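PDB 2W1K: putative sortase from Streptococcus pneumoniae, which probably catalyses the sortase transpeptidation that links pilin subunits covalently during pilus fibre assembly in pneumococcus. Local coordinates for residues E141-Q146 / F189-V194; Y135-Q140 / Y195-P200. One frame throughout, in Å; residues are numbered along the deposited sequence.

Interaction 1. Residues E141-Q146 / F189-V194; sequences EIVEYQ and FERVAV. With MES (2-(N-morpholino)-ethanesulfonic acid), chain C.
A classic beta bulge joins Glu144 to Val192 and Ala193 where two antiparallel strands of the sortase beta-barrel, 141-153 and 183-196, run side by side, and it illustrates how one extra residue in a strand can be accommodated without breaking the sheet. Glu144 O receives Val192 N at 2.7 Å and, more weakly, Ala193 N at 3.4 Å, while Glu144 N returns a nearly straight bond to Ala193 O (2.7 Å, 179° at the hydrogen). Beyond the bulge the register has slipped by one residue: Tyr145 faces Arg191 as a non-hydrogen-bonded pair, and Gln146 and Glu190 exchange two backbone bonds. Val192, the inserted residue, sets CG2 against Gln146 CG, their side chains crossing at about a right angle.

Val143, Tyr145 and Arg191 lie on the face opposite Glu144 and Gln146, and the first two pack round the arginine. Arg191 carries CG anti to its amide nitrogen (chi1 178°), and a bend at chi3 lays the guanidinium against Val143 and Tyr145 of the neighbouring strand. There Val143 CG1 sits over the centre of one guanidinium face, 3.6 Å from CZ. The Tyr145 ring stands almost perpendicular to the guanidinium, 84° between planes, and its OH accepts a bond from Arg191 NH2 at 3.1 Å. Asn168 OD1 and Pro100 O add weak bonds to this side chain.

A MES molecule, probably from the crystallisation liquor, bridges the two strands. Its morpholine N4 donates to Glu141 OE2, a carboxylate whose oxygens are also bonded by Tyr21, Asn138 and Gln196. Its sulfonate O2S lies at the guanidinium edge and is gripped twice, by Arg191 NH1 at 2.8 Å and by Arg191 NH2 at 3.2 Å.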
ATOM      1  N   GLU A 141     -12.032  -0.017  -8.894  1.00 25.72           N
ATOM      2  CA  GLU A 141     -11.772   1.409  -8.793  1.00 26.86           C
ATOM      3  C   GLU A 141     -10.237   1.668  -8.782  1.00 26.49           C
ATOM      4  O   GLU A 141      -9.451   0.876  -8.213  1.00 25.26           O
ATOM      5  CB  GLU A 141     -12.267   1.915  -7.450  1.00 25.29           C
ATOM      6  CG  GLU A 141     -13.727   1.563  -7.219  1.00 27.51           C
ATOM      7  CD  GLU A 141     -14.210   1.954  -5.839  1.00 28.62           C
ATOM      8  OE1 GLU A 141     -13.670   1.337  -4.879  1.00 26.33           O
ATOM      9  OE2 GLU A 141     -15.084   2.880  -5.659  1.00 25.45           O
ATOM     10  N   ILE A 142      -9.835   2.847  -9.277  1.00 25.21           N
ATOM     11  CA  ILE A 142      -8.488   3.267  -9.142  1.00 25.56           C
ATOM     12  C   ILE A 142      -8.510   4.459  -8.247  1.00 26.94           C
ATOM     13  O   ILE A 142      -9.259   5.436  -8.498  1.00 29.67           O
ATOM     14  CB  ILE A 142      -7.822   3.589 -10.504  1.00 23.93           C
ATOM     15  CG1 ILE A 142      -7.496   2.320 -11.305  1.00 21.70           C
ATOM     16  CG2 ILE A 142      -6.428   4.168 -10.165  1.00 27.18           C
ATOM     17  CD1 ILE A 142      -7.300   2.525 -12.935  1.00 22.53           C
ATOM     18  N   VAL A 143      -7.723   4.449  -7.176  1.00 29.10           N
ATOM     19  CA  VAL A 143      -7.804   5.607  -6.254  1.00 27.22           C
ATOM     20  C   VAL A 143      -6.551   6.367  -6.606  1.00 28.79           C
ATOM     21  O   VAL A 143      -5.501   5.747  -6.787  1.00 30.21           O
ATOM     22  CB  VAL A 143      -7.729   5.160  -4.796  1.00 26.70           C
ATOM     23  CG1 VAL A 143      -7.714   6.337  -3.861  1.00 22.18           C
ATOM     24  CG2 VAL A 143      -8.903   4.156  -4.515  1.00 28.51           C
ATOM     25  N   GLU A 144      -6.658   7.680  -6.671  1.00 26.36           N
ATOM     26  CA  GLU A 144      -5.516   8.516  -7.013  1.00 28.64           C
ATOM     27  C   GLU A 144      -5.066   9.256  -5.752  1.00 26.52           C
ATOM     28  O   GLU A 144      -5.916   9.738  -5.014  1.00 25.18           O
ATOM     29  CB  GLU A 144      -5.866   9.515  -8.181  1.00 24.95           C
ATOM     30  CG  GLU A 144      -4.605  10.374  -8.413  1.00 28.06           C
ATOM     31  CD  GLU A 144      -4.844  11.473  -9.416  1.00 28.46           C
ATOM     32  OE1 GLU A 144      -5.784  11.338 -10.241  1.00 33.27           O
ATOM     33  OE2 GLU A 144      -4.082  12.467  -9.384  1.00 35.33           O
ATOM     34  N   TYR A 145      -3.755   9.285  -5.498  1.00 27.17           N
ATOM     35  CA  TYR A 145      -3.136  10.097  -4.400  1.00 27.77           C
ATOM     36  C   TYR A 145      -2.032  11.009  -4.937  1.00 28.17           C
ATOM     37  O   TYR A 145      -1.529  10.838  -6.002  1.00 28.52           O
ATOM     38  CB  TYR A 145      -2.427   9.120  -3.403  1.00 27.84           C
ATOM     39  CG  TYR A 145      -3.339   8.175  -2.612  1.00 30.26           C
ATOM     40  CD1 TYR A 145      -3.893   7.018  -3.184  1.00 30.10           C
ATOM     41  CD2 TYR A 145      -3.604   8.420  -1.288  1.00 26.54           C
ATOM     42  CE1 TYR A 145      -4.687   6.168  -2.412  1.00 25.85           C
ATOM     43  CE2 TYR A 145      -4.379   7.576  -0.516  1.00 27.48           C
ATOM     44  CZ  TYR A 145      -4.916   6.434  -1.065  1.00 30.48           C
ATOM     45  OH  TYR A 145      -5.680   5.581  -0.193  1.00 25.98           O
ATOM     46  N   GLN A 146      -1.597  11.963  -4.149  1.00 28.97           N
ATOM     47  CA  GLN A 146      -0.548  12.750  -4.561  1.00 29.44           C
ATOM     48  C   GLN A 146       0.450  12.965  -3.392  1.00 28.58           C
ATOM     49  O   GLN A 146       0.065  13.148  -2.216  1.00 26.92           O
ATOM     50  CB  GLN A 146      -1.070  14.051  -5.166  1.00 30.44           C
ATOM     51  CG  GLN A 146      -1.649  14.933  -4.159  1.00 38.76           C
ATOM     52  CD  GLN A 146      -1.914  16.330  -4.725  1.00 47.30           C
ATOM     53  OE1 GLN A 146      -1.726  16.607  -5.948  1.00 46.68           O
ATOM     54  NE2 GLN A 146      -2.354  17.206  -3.844  1.00 46.36           N
ATOM     55  N   PHE A 189       1.248  10.372   1.143  1.00 29.39           N
ATOM     56  CA  PHE A 189       0.491  10.754  -0.019  1.00 29.57           C
ATOM     57  C   PHE A 189      -0.949  11.072   0.418  1.00 29.83           C
ATOM     58  O   PHE A 189      -1.480  10.338   1.242  1.00 30.10           O
ATOM     59  CB  PHE A 189       0.384   9.530  -0.943  1.00 28.80           C
ATOM     60  CG  PHE A 189       1.651   9.215  -1.702  1.00 34.42           C
ATOM     61  CD1 PHE A 189       2.717   8.522  -1.077  1.00 32.90           C
ATOM     62  CD2 PHE A 189       1.776   9.582  -3.053  1.00 29.42           C
ATOM     63  CE1 PHE A 189       3.909   8.217  -1.809  1.00 32.57           C
ATOM     64  CE2 PHE A 189       2.945   9.255  -3.781  1.00 29.28           C
ATOM     65  CZ  PHE A 189       3.995   8.569  -3.145  1.00 32.28           C
ATOM     66  N   GLU A 190      -1.599  12.110  -0.150  1.00 29.68           N
ATOM     67  CA  GLU A 190      -2.979  12.407   0.220  1.00 29.57           C
ATOM     68  C   GLU A 190      -3.888  11.942  -0.943  1.00 29.33           C
ATOM     69  O   GLU A 190      -3.541  12.060  -2.131  1.00 29.28           O
ATOM     70  CB  GLU A 190      -3.218  13.924   0.516  1.00 29.19           C
ATOM     71  CG  GLU A 190      -4.592  14.120   1.182  1.00 33.13           C
ATOM     72  CD  GLU A 190      -4.883  15.590   1.688  1.00 41.09           C
ATOM     73  OE1 GLU A 190      -4.071  16.449   1.367  1.00 43.65           O
ATOM     74  OE2 GLU A 190      -5.914  15.842   2.385  1.00 39.08           O
ATOM     75  N   ARG A 191      -5.045  11.421  -0.584  1.00 28.65           N
ATOM     76  CA  ARG A 191      -5.967  10.932  -1.534  1.00 28.32           C
ATOM     77  C   ARG A 191      -6.577  12.056  -2.274  1.00 29.25           C
ATOM     78  O   ARG A 191      -7.037  13.044  -1.648  1.00 27.49           O
ATOM     79  CB  ARG A 191      -7.080  10.187  -0.849  1.00 27.57           C
ATOM     80  CG  ARG A 191      -8.133   9.700  -1.896  1.00 26.22           C
ATOM     81  CD  ARG A 191      -9.246   8.808  -1.100  1.00 21.59           C
ATOM     82  NE  ARG A 191      -8.685   7.552  -0.575  1.00 26.96           N
ATOM     83  CZ  ARG A 191      -9.329   6.365  -0.635  1.00 31.42           C
ATOM     84  NH1 ARG A 191     -10.627   6.275  -1.078  1.00 22.85           N
ATOM     85  NH2 ARG A 191      -8.720   5.276  -0.256  1.00 26.98           N
ATOM     86  N   VAL A 192      -6.642  11.874  -3.592  1.00 28.26           N
ATOM     87  CA  VAL A 192      -7.270  12.885  -4.450  1.00 32.46           C
ATOM     88  C   VAL A 192      -8.682  12.549  -5.060  1.00 31.52           C
ATOM     89  O   VAL A 192      -9.582  13.400  -5.109  1.00 32.45           O
ATOM     90  CB  VAL A 192      -6.179  13.290  -5.577  1.00 31.38           C
ATOM     91  CG1 VAL A 192      -6.772  13.788  -6.768  1.00 35.36           C
ATOM     92  CG2 VAL A 192      -5.177  14.206  -4.994  1.00 35.49           C
ATOM     93  N   ALA A 193      -8.857  11.338  -5.560  1.00 29.27           N
ATOM     94  CA  ALA A 193     -10.076  11.033  -6.279  1.00 28.50           C
ATOM     95  C   ALA A 193     -10.101   9.493  -6.359  1.00 29.20           C
ATOM     96  O   ALA A 193      -9.062   8.816  -6.128  1.00 27.17           O
ATOM     97  CB  ALA A 193     -10.029  11.661  -7.743  1.00 28.61           C
ATOM     98  N   VAL A 194     -11.285   8.958  -6.664  1.00 28.38           N
ATOM     99  CA  VAL A 194     -11.529   7.544  -6.835  1.00 27.92           C
ATOM    100  C   VAL A 194     -12.214   7.509  -8.248  1.00 28.37           C
ATOM    101  O   VAL A 194     -13.180   8.217  -8.473  1.00 26.36           O
ATOM    102  CB  VAL A 194     -12.560   6.978  -5.786  1.00 29.40           C
ATOM    103  CG1 VAL A 194     -12.909   5.550  -6.105  1.00 24.99           C
ATOM    104  CG2 VAL A 194     -11.995   7.043  -4.346  1.00 28.86           C
TER
HETATM  105  O1  MES C1243     -18.565   3.915  -3.877  1.00 35.73           O
HETATM  106  C2  MES C1243     -17.465   4.817  -4.000  1.00 33.55           C
HETATM  107  C3  MES C1243     -16.250   4.468  -3.109  1.00 35.73           C
HETATM  108  N4  MES C1243     -16.089   3.029  -2.851  1.00 38.82           N
HETATM  109  C5  MES C1243     -17.245   2.117  -2.931  1.00 30.03           C
HETATM  110  C6  MES C1243     -18.205   2.545  -4.063  1.00 35.47           C
HETATM  111  C7  MES C1243     -14.833   2.501  -2.290  1.00 34.90           C
HETATM  112  C8  MES C1243     -13.610   3.429  -2.207  1.00 34.67           C
HETATM  113  S   MES C1243     -12.486   2.776  -1.081  1.00 34.95           S
HETATM  114  O1S MES C1243     -12.258   1.462  -1.487  1.00 33.50           O
HETATM  115  O2S MES C1243     -11.222   3.575  -1.275  1.00 33.06           O
HETATM  116  O3S MES C1243     -13.030   2.968   0.263  1.00 32.08           O

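Interaction 2. Residues Y135-Q140 / Y195-P200; sequences YYDNGQ and YQKSDP
Lys197, with CG beside its backbone N (chi1 -70°) and every later bond of the chain extended, reaches along the 138-140 turn to the carboxylate of Asp137, whose own CG is anti to the backbone N (chi1 -174°). The two side chains meet at about a right angle and form a salt bridge. Lys197 NZ lies 2.7 Å from Asp137 OD2, on the syn lone pair of that oxygen, while its bond to Asp137 OD1 is longer and weak at 3.1 Å. The same ammonium also donates to Gly139 O at 3.0 Å, approaching from above the carbonyl plane. Three oxygens thus surround one lysine nitrogen, which probably stabilises its positive charge, and the lysine methylenes lie alongside the backbone of the turn, CD being 3.4 Å from Gly139 O.

The base of the lysine is anchored as well: Lys197 N donates to Gln140 O over 3.1 Å (161° at the hydrogen). That carbonyl takes a second bond from water 1, at 2.7 Å from Gln140 O, and the water in turn accepts a bond from Ser198 N. Lys197 and Ser198 are the central residues of a type I turn, Gln196 to Asp199, leading toward helix 202-209, and Asp199 OD1 caps the backbone N of Gln201.

Asp137 has further duties. His9 NE2 from the N-terminal helix 5-15 is bonded to OD2, and OD1 accepts Gly139 N at 2.8 Å from above the carboxylate plane. One carboxylate therefore serves as counter-ion for Lys197 and as organiser of the turn. An aspartate or asparagine side-chain oxygen that accepts the amide two residues on defines an Asx turn, here lying in the connection of the beta hairpin formed by strands 133-137 and 141-153.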
ATOM      1  N   TYR A 135      -1.233   5.655  -8.055  1.00 30.27           N
ATOM      2  CA  TYR A 135      -2.542   5.100  -8.348  1.00 30.18           C
ATOM      3  C   TYR A 135      -2.676   3.717  -7.665  1.00 31.62           C
ATOM      4  O   TYR A 135      -1.725   2.884  -7.721  1.00 28.84           O
ATOM      5  CB  TYR A 135      -2.704   4.930  -9.833  1.00 29.32           C
ATOM      6  CG  TYR A 135      -2.632   6.260 -10.574  1.00 29.96           C
ATOM      7  CD1 TYR A 135      -3.713   7.102 -10.586  1.00 28.46           C
ATOM      8  CD2 TYR A 135      -1.451   6.676 -11.259  1.00 31.43           C
ATOM      9  CE1 TYR A 135      -3.687   8.269 -11.254  1.00 29.55           C
ATOM     10  CE2 TYR A 135      -1.377   7.905 -11.918  1.00 29.43           C
ATOM     11  CZ  TYR A 135      -2.528   8.679 -11.945  1.00 32.09           C
ATOM     12  OH  TYR A 135      -2.595   9.881 -12.596  1.00 34.90           O
ATOM     13  N   TYR A 136      -3.863   3.471  -7.061  1.00 27.81           N
ATOM     14  CA  TYR A 136      -4.031   2.278  -6.320  1.00 26.92           C
ATOM     15  C   TYR A 136      -5.245   1.553  -6.901  1.00 27.05           C
ATOM     16  O   TYR A 136      -6.336   2.083  -6.909  1.00 29.34           O
ATOM     17  CB  TYR A 136      -4.219   2.612  -4.774  1.00 24.86           C
ATOM     18  CG  TYR A 136      -4.443   1.362  -4.001  1.00 24.81           C
ATOM     19  CD1 TYR A 136      -3.368   0.577  -3.586  1.00 25.85           C
ATOM     20  CD2 TYR A 136      -5.743   0.901  -3.715  1.00 28.96           C
ATOM     21  CE1 TYR A 136      -3.550  -0.647  -2.910  1.00 27.00           C
ATOM     22  CE2 TYR A 136      -5.950  -0.343  -3.079  1.00 22.65           C
ATOM     23  CZ  TYR A 136      -4.855  -1.084  -2.654  1.00 27.07           C
ATOM     24  OH  TYR A 136      -5.028  -2.324  -2.105  1.00 24.85           O
ATOM     25  N   ASP A 137      -5.121   0.299  -7.291  1.00 27.36           N
ATOM     26  CA  ASP A 137      -6.256  -0.366  -7.908  1.00 26.69           C
ATOM     27  C   ASP A 137      -6.841  -1.468  -7.006  1.00 27.31           C
ATOM     28  O   ASP A 137      -6.095  -2.418  -6.648  1.00 25.72           O
ATOM     29  CB  ASP A 137      -5.773  -0.894  -9.261  1.00 23.45           C
ATOM     30  CG  ASP A 137      -6.874  -1.485 -10.091  1.00 31.30           C
ATOM     31  OD1 ASP A 137      -8.025  -1.672  -9.601  1.00 31.91           O
ATOM     32  OD2 ASP A 137      -6.559  -1.783 -11.289  1.00 34.46           O
ATOM     33  N   ASN A 138      -8.116  -1.343  -6.588  1.00 27.55           N
ATOM     34  CA  ASN A 138      -8.716  -2.326  -5.653  1.00 28.14           C
ATOM     35  C   ASN A 138      -9.511  -3.322  -6.433  1.00 29.72           C
ATOM     36  O   ASN A 138     -10.272  -4.140  -5.860  1.00 30.73           O
ATOM     37  CB  ASN A 138      -9.646  -1.711  -4.576  1.00 27.92           C
ATOM     38  CG  ASN A 138     -10.810  -0.865  -5.138  1.00 27.15           C
ATOM     39  OD1 ASN A 138     -11.320  -1.055  -6.210  1.00 29.87           O
ATOM     40  ND2 ASN A 138     -11.206   0.072  -4.370  1.00 27.34           N
ATOM     41  N   GLY A 139      -9.370  -3.248  -7.746  1.00 28.03           N
ATOM     42  CA  GLY A 139     -10.148  -4.157  -8.610  1.00 27.55           C
ATOM     43  C   GLY A 139     -11.122  -3.494  -9.526  1.00 26.73           C
ATOM     44  O   GLY A 139     -11.026  -3.632 -10.759  1.00 27.25           O
ATOM     45  N   GLN A 140     -12.067  -2.774  -8.929  1.00 27.62           N
ATOM     46  CA  GLN A 140     -13.138  -2.014  -9.642  1.00 28.14           C
ATOM     47  C   GLN A 140     -12.976  -0.536  -9.671  1.00 26.76           C
ATOM     48  O   GLN A 140     -13.762   0.119 -10.320  1.00 28.04           O
ATOM     49  CB  GLN A 140     -14.495  -2.235  -8.938  1.00 28.69           C
ATOM     50  CG  GLN A 140     -14.741  -3.678  -8.640  1.00 31.17           C
ATOM     51  CD  GLN A 140     -15.409  -4.443  -9.748  1.00 38.39           C
ATOM     52  OE1 GLN A 140     -15.067  -5.605 -10.050  1.00 44.67           O
ATOM     53  NE2 GLN A 140     -16.411  -3.853 -10.320  1.00 43.39           N
ATOM     54  N   TYR A 195     -11.733   6.666  -9.144  1.00 27.26           N
ATOM     55  CA  TYR A 195     -12.354   6.487 -10.424  1.00 28.16           C
ATOM     56  C   TYR A 195     -12.961   5.143 -10.472  1.00 28.35           C
ATOM     57  O   TYR A 195     -12.307   4.152 -10.092  1.00 30.75           O
ATOM     58  CB  TYR A 195     -11.278   6.603 -11.525  1.00 29.45           C
ATOM     59  CG  TYR A 195     -10.520   7.964 -11.449  1.00 30.13           C
ATOM     60  CD1 TYR A 195     -11.057   9.142 -12.033  1.00 33.29           C
ATOM     61  CD2 TYR A 195      -9.287   8.089 -10.768  1.00 36.02           C
ATOM     62  CE1 TYR A 195     -10.415  10.400 -11.908  1.00 29.70           C
ATOM     63  CE2 TYR A 195      -8.621   9.396 -10.659  1.00 36.80           C
ATOM     64  CZ  TYR A 195      -9.204  10.512 -11.271  1.00 33.77           C
ATOM     65  OH  TYR A 195      -8.624  11.779 -11.238  1.00 42.77           O
ATOM     66  N   GLN A 196     -14.186   5.067 -11.008  1.00 27.06           N
ATOM     67  CA  GLN A 196     -14.833   3.795 -11.250  1.00 28.51           C
ATOM     68  C   GLN A 196     -14.422   3.339 -12.610  1.00 28.36           C
ATOM     69  O   GLN A 196     -14.509   4.113 -13.554  1.00 26.34           O
ATOM     70  CB  GLN A 196     -16.380   4.011 -11.328  1.00 30.74           C
ATOM     71  CG  GLN A 196     -16.933   4.719 -10.020  1.00 29.27           C
ATOM     72  CD  GLN A 196     -16.631   3.791  -8.781  1.00 29.58           C
ATOM     73  OE1 GLN A 196     -16.995   2.613  -8.766  1.00 29.29           O
ATOM     74  NE2 GLN A 196     -16.055   4.368  -7.756  1.00 25.68           N
ATOM     75  N   LYS A 197     -14.138   2.063 -12.722  1.00 27.69           N
ATOM     76  CA  LYS A 197     -13.689   1.533 -13.970  1.00 30.92           C
ATOM     77  C   LYS A 197     -14.898   1.388 -14.902  1.00 31.88           C
ATOM     78  O   LYS A 197     -14.756   1.189 -16.094  1.00 32.48           O
ATOM     79  CB  LYS A 197     -12.984   0.197 -13.757  1.00 32.46           C
ATOM     80  CG  LYS A 197     -11.582   0.347 -13.031  1.00 31.92           C
ATOM     81  CD  LYS A 197     -10.948  -1.051 -12.931  1.00 33.10           C
ATOM     82  CE  LYS A 197      -9.561  -0.992 -12.386  1.00 30.85           C
ATOM     83  NZ  LYS A 197      -8.898  -2.399 -12.533  1.00 32.50           N
ATOM     84  N   SER A 198     -16.090   1.542 -14.362  1.00 30.69           N
ATOM     85  CA  SER A 198     -17.296   1.559 -15.188  1.00 32.26           C
ATOM     86  C   SER A 198     -17.466   2.921 -15.898  1.00 32.81           C
ATOM     87  O   SER A 198     -18.216   2.990 -16.856  1.00 34.02           O
ATOM     88  CB  SER A 198     -18.535   1.227 -14.351  1.00 31.44           C
ATOM     89  OG  SER A 198     -18.762   2.286 -13.411  1.00 35.63           O
ATOM     90  N   ASP A 199     -16.756   3.976 -15.462  1.00 31.66           N
ATOM     91  CA  ASP A 199     -16.802   5.282 -16.087  1.00 32.87           C
ATOM     92  C   ASP A 199     -15.825   5.378 -17.275  1.00 32.43           C
ATOM     93  O   ASP A 199     -14.640   5.224 -17.115  1.00 31.52           O
ATOM     94  CB  ASP A 199     -16.434   6.349 -15.055  1.00 33.59           C
ATOM     95  CG  ASP A 199     -16.496   7.804 -15.612  1.00 39.98           C
ATOM     96  OD1 ASP A 199     -15.947   8.162 -16.697  1.00 37.11           O
ATOM     97  OD2 ASP A 199     -17.139   8.656 -14.883  1.00 49.81           O
ATOM     98  N   PRO A 200     -16.331   5.743 -18.480  1.00 31.67           N
ATOM     99  CA  PRO A 200     -15.393   5.832 -19.631  1.00 30.35           C
ATOM    100  C   PRO A 200     -14.115   6.719 -19.369  1.00 30.88           C
ATOM    101  O   PRO A 200     -13.107   6.471 -20.013  1.00 28.13           O
ATOM    102  CB  PRO A 200     -16.253   6.408 -20.780  1.00 30.37           C
ATOM    103  CG  PRO A 200     -17.676   6.339 -20.228  1.00 29.73           C
ATOM    104  CD  PRO A 200     -17.697   6.212 -18.773  1.00 28.91           C
TER
HETATM  105  O   HOH W   1     -16.191   0.207 -11.447  1.00 39.83           O

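From the N terminus, the chain passes helices 5-15 and 18-34 and the earlier strands of the barrel before reaching strand 133-137. The 138-140 turn then reverses it into strand 141-153, and strand 168-176 precedes the return along strand 183-196. Interaction 1 closes the inner loop, from 146 to 189; interaction 2 closes the wider one, from 140 to 195, so the first is nested within the second. In the sheet, strand 141-153 lies between the other two strands used. The contacts meet where Glu144 CG packs on Tyr135 CE1 and Tyr136 O probably accepts Val143 N, linking bulged pair, hairpin turn and the approach to helix 202-209.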